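Local coordinates for protein pyruvate kinase 1 (Trypanosoma brucei brucei, PDB 4KCT) that catalyses the transfer of a phosphoryl group from phosphoenolpyruvate to ADP, giving pyruvate and ATP, and also has an intrinsic decarboxylase activity, at residues V293-A296 and T297-E301; V328-S331 and G332-K336. One frame throughout, in Å; residues are numbered along the deposited sequence.

How the contacts relate
Contact 1 (293-301) closes before contact 2 (328-336) opens, with helix 311-323 between them along the chain. Each takes in a barrel strand, or most of one, and runs past its C-terminal end into what follows; strands 293-296 and 327-330 are parallel neighbours, the seventh and eighth of the closed eight-stranded sheet. The centres lie about 8 Å apart. A probable hydrogen bond from Leu300 N to Glu333 OE2, 3.1 Å, joins the loop of contact 1 to the helix of contact 2, and Cys295 O lies 3.6 Å from Met329 CB. Both contacts supply residues to the pyruvate pocket, Thr297 from one and Met329 from the other, so that two neighbouring strand ends there are probably linked through Glu333.

Contact 1: V293-A296 and T297-E301; sequences VICA and TQMLE. With PYR (pyruvic acid), chain E.
Met299 folds back along 293-296 and meets Cys295, four residues earlier. Its CB is directed toward the strand, and CG, anti to the carbonyl carbon (chi1 -55°), follows that course until it lies 4.3 Å from Ala296 C. SD comes next, 3.6 Å from Cys295 O. A bend at chi3 (75°) then turns the methyl aside, and CE ends 3.8 Å from Cys295 SG. The sulfur of Cys295 and the methyl of Met299 thus meet as an apolar pair, without a hydrogen bond between the segments.

Thr297 has a positive phi of 94°, and its hydroxyl reaches the pyruvate pocket. Thr297 OG1 donates a hydrogen bond to O of pyruvate at 2.4 Å, a length so short that its exact value is doubtful, while CG2 stays 3.7 Å from the same pyruvate atom. Arg263, another residue of the pyruvate pocket, bonds to the carbonyl oxygens of Ala296 and Thr297, which probably helps to keep this backbone beside the ligand. Farther along, Gln298 OE1 accepts from Arg311 N of a second subunit.

This is the seventh strand of a (beta/alpha)8 barrel, joined by backbone hydrogen bonds to strands 258-262 and 327-330; Met299 packs on helices 311-323 and 340-356, and Cys295 on helix 275-289.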
# COMPACT_ATOMS: atom_id res chain seq x y z
N VAL A 293 -0.33 -14.98 23.52
CA VAL A 293 0.53 -14.08 24.29
C VAL A 293 -0.30 -13.30 25.31
O VAL A 293 -1.44 -12.94 25.03
CB VAL A 293 1.40 -13.15 23.38
CG1 VAL A 293 0.52 -12.20 22.53
CG2 VAL A 293 2.41 -12.33 24.22
N ILE A 294 0.21 -13.27 26.54
CA ILE A 294 -0.46 -12.68 27.68
C ILE A 294 0.34 -11.44 28.09
O ILE A 294 1.58 -11.51 28.25
CB ILE A 294 -0.40 -13.68 28.86
CG1 ILE A 294 -1.03 -15.03 28.48
CG2 ILE A 294 -1.01 -13.07 30.12
CD1 ILE A 294 -0.82 -16.12 29.53
N CYS A 295 -0.33 -10.31 28.25
CA CYS A 295 0.29 -9.12 28.87
C CYS A 295 -0.02 -9.10 30.38
O CYS A 295 -1.16 -9.28 30.77
CB CYS A 295 -0.22 -7.84 28.19
SG CYS A 295 0.64 -6.33 28.77
N ALA A 296 1.03 -8.96 31.21
CA ALA A 296 0.90 -9.11 32.66
C ALA A 296 1.42 -7.87 33.45
O ALA A 296 2.42 -7.24 33.07
CB ALA A 296 1.62 -10.37 33.15
N THR A 297 0.83 -7.68 34.64
CA THR A 297 1.48 -6.99 35.77
C THR A 297 1.16 -5.50 35.83
O THR A 297 1.40 -4.74 34.88
CB THR A 297 2.99 -7.25 35.85
OG1 THR A 297 3.22 -8.65 36.04
CG2 THR A 297 3.59 -6.45 37.04
N GLN A 298 0.47 -5.13 36.91
CA GLN A 298 0.08 -3.74 37.18
C GLN A 298 -0.85 -3.10 36.16
O GLN A 298 -1.02 -1.87 36.17
CB GLN A 298 1.30 -2.86 37.43
CG GLN A 298 2.08 -3.24 38.71
CD GLN A 298 3.22 -2.27 38.99
OE1 GLN A 298 3.83 -1.74 38.07
NE2 GLN A 298 3.37 -1.89 40.26
N MET A 299 -1.63 -3.93 35.47
CA MET A 299 -2.51 -3.38 34.46
C MET A 299 -3.60 -2.50 35.07
O MET A 299 -3.94 -1.49 34.51
CB MET A 299 -3.11 -4.49 33.59
CG MET A 299 -2.03 -5.37 32.97
SD MET A 299 -2.56 -6.07 31.40
CE MET A 299 -2.45 -4.66 30.30
N LEU A 300 -4.17 -2.93 36.21
CA LEU A 300 -5.22 -2.17 36.87
C LEU A 300 -4.89 -2.06 38.37
O LEU A 300 -5.78 -2.09 39.22
CB LEU A 300 -6.59 -2.86 36.68
CG LEU A 300 -7.19 -2.78 35.25
CD1 LEU A 300 -8.44 -3.67 35.16
CD2 LEU A 300 -7.54 -1.33 34.89
N GLU A 301 -3.62 -1.80 38.65
CA GLU A 301 -3.05 -1.93 39.99
C GLU A 301 -3.85 -1.15 41.06
O GLU A 301 -4.08 -1.64 42.17
CB GLU A 301 -1.60 -1.46 39.96
CG GLU A 301 -0.83 -1.69 41.25
CD GLU A 301 -0.71 -3.15 41.60
OE1 GLU A 301 -0.40 -3.45 42.78
OE2 GLU A 301 -0.88 -4.01 40.71
C PYR E . 6.19 -10.40 36.50
O PYR E . 5.52 -9.46 35.98
OXT PYR E . 7.43 -10.24 36.73
CA PYR E . 5.56 -11.73 36.71
O3 PYR E . 6.20 -12.66 37.24
CB PYR E . 4.17 -11.99 36.16

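Contact 2: V328-S331 and G332-K336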
# COMPACT_ATOMS: atom_id res chain seq x y z
N VAL A 328 -5.02 -10.54 28.84
CA VAL A 328 -4.48 -9.65 29.81
C VAL A 328 -4.65 -10.28 31.19
O VAL A 328 -5.46 -11.19 31.38
CB VAL A 328 -5.21 -8.27 29.77
CG1 VAL A 328 -4.75 -7.49 28.53
CG2 VAL A 328 -6.72 -8.46 29.69
N MET A 329 -3.82 -9.87 32.13
CA MET A 329 -3.71 -10.62 33.36
C MET A 329 -3.85 -9.71 34.56
O MET A 329 -3.53 -8.50 34.48
CB MET A 329 -2.39 -11.36 33.42
CG MET A 329 -2.25 -12.23 34.66
SD MET A 329 -0.83 -13.31 34.48
CE MET A 329 0.27 -12.59 35.72
N LEU A 330 -4.41 -10.26 35.63
CA LEU A 330 -4.51 -9.58 36.91
C LEU A 330 -3.74 -10.38 37.98
O LEU A 330 -3.75 -11.64 37.97
CB LEU A 330 -6.00 -9.41 37.31
CG LEU A 330 -6.82 -8.57 36.31
CD1 LEU A 330 -8.32 -8.78 36.56
CD2 LEU A 330 -6.47 -7.08 36.42
N SER A 331 -3.04 -9.67 38.85
CA SER A 331 -2.25 -10.31 39.89
C SER A 331 -2.80 -9.97 41.26
O SER A 331 -3.88 -10.47 41.63
CB SER A 331 -0.77 -9.94 39.75
OG SER A 331 -0.30 -10.47 38.51
N GLY A 332 -2.16 -9.02 41.95
CA GLY A 332 -2.65 -8.61 43.28
C GLY A 332 -4.08 -8.04 43.24
O GLY A 332 -4.85 -8.18 44.21
N GLU A 333 -4.46 -7.43 42.11
CA GLU A 333 -5.85 -6.91 41.95
C GLU A 333 -6.92 -7.95 42.32
O GLU A 333 -8.00 -7.60 42.83
CB GLU A 333 -6.09 -6.41 40.51
CG GLU A 333 -5.11 -5.33 40.03
CD GLU A 333 -3.98 -5.89 39.14
OE1 GLU A 333 -3.38 -6.92 39.50
OE2 GLU A 333 -3.64 -5.25 38.12
N THR A 334 -6.72 -9.20 41.89
CA THR A 334 -7.67 -10.27 42.24
C THR A 334 -7.22 -11.15 43.40
O THR A 334 -8.05 -11.77 44.06
CB THR A 334 -8.03 -11.16 41.03
OG1 THR A 334 -6.82 -11.67 40.44
CG2 THR A 334 -8.81 -10.34 39.96
N ALA A 335 -5.91 -11.32 43.56
CA ALA A 335 -5.41 -12.21 44.60
C ALA A 335 -5.69 -11.60 45.98
O ALA A 335 -6.14 -12.28 46.88
CB ALA A 335 -3.91 -12.44 44.43
N LYS A 336 -5.40 -10.31 46.14
CA LYS A 336 -5.52 -9.70 47.47
C LYS A 336 -6.26 -8.37 47.52
O LYS A 336 -6.38 -7.80 48.57
CB LYS A 336 -4.17 -9.59 48.15
CG LYS A 336 -3.18 -8.72 47.43
CD LYS A 336 -1.78 -8.94 47.99
CE LYS A 336 -0.92 -7.69 47.85
NZ LYS A 336 -1.22 -6.92 46.61
O HOH W 1 -2.36 -6.65 36.22
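Leu330 crosses the side chains of both Glu333 and Thr334 at about a right angle, one methyl for each. Its CD1 lies 3.8 Å from Thr334 CG2, and its CD2 is equally far from Glu333 OE2, against the carboxylate. The CB of Glu333 is directed toward the strand, and the bend at chi2 (100°) brings the carboxylate to the backbone of Ser331. There Ser331 N donates to Glu333 OE1 at 2.8 Å, meeting the oxygen from above the carboxylate plane, 36° out of it.

Strand 327-330 is the eighth of the (beta/alpha)8 barrel and closes it against strand 23-27; the short helix 332-335 starts just past Ser331, ahead of helix 340-356. Ser331 is the N-cap residue, although its side chain makes no capping bond. Its carbonyl oxygen accepts from Ala335 N at 2.9 Å, the first i to i+4 bond of the helix, and from Thr334 N at 3.1 Å.

While the methyl of Thr334 faces Leu330, its OG1 is hydrogen-bonded to Thr27 O of the first strand. A water lies 2.8 Å from Met329 O and 2.7 Å from Glu333 OE2, and Met329 itself touches the bound pyruvate.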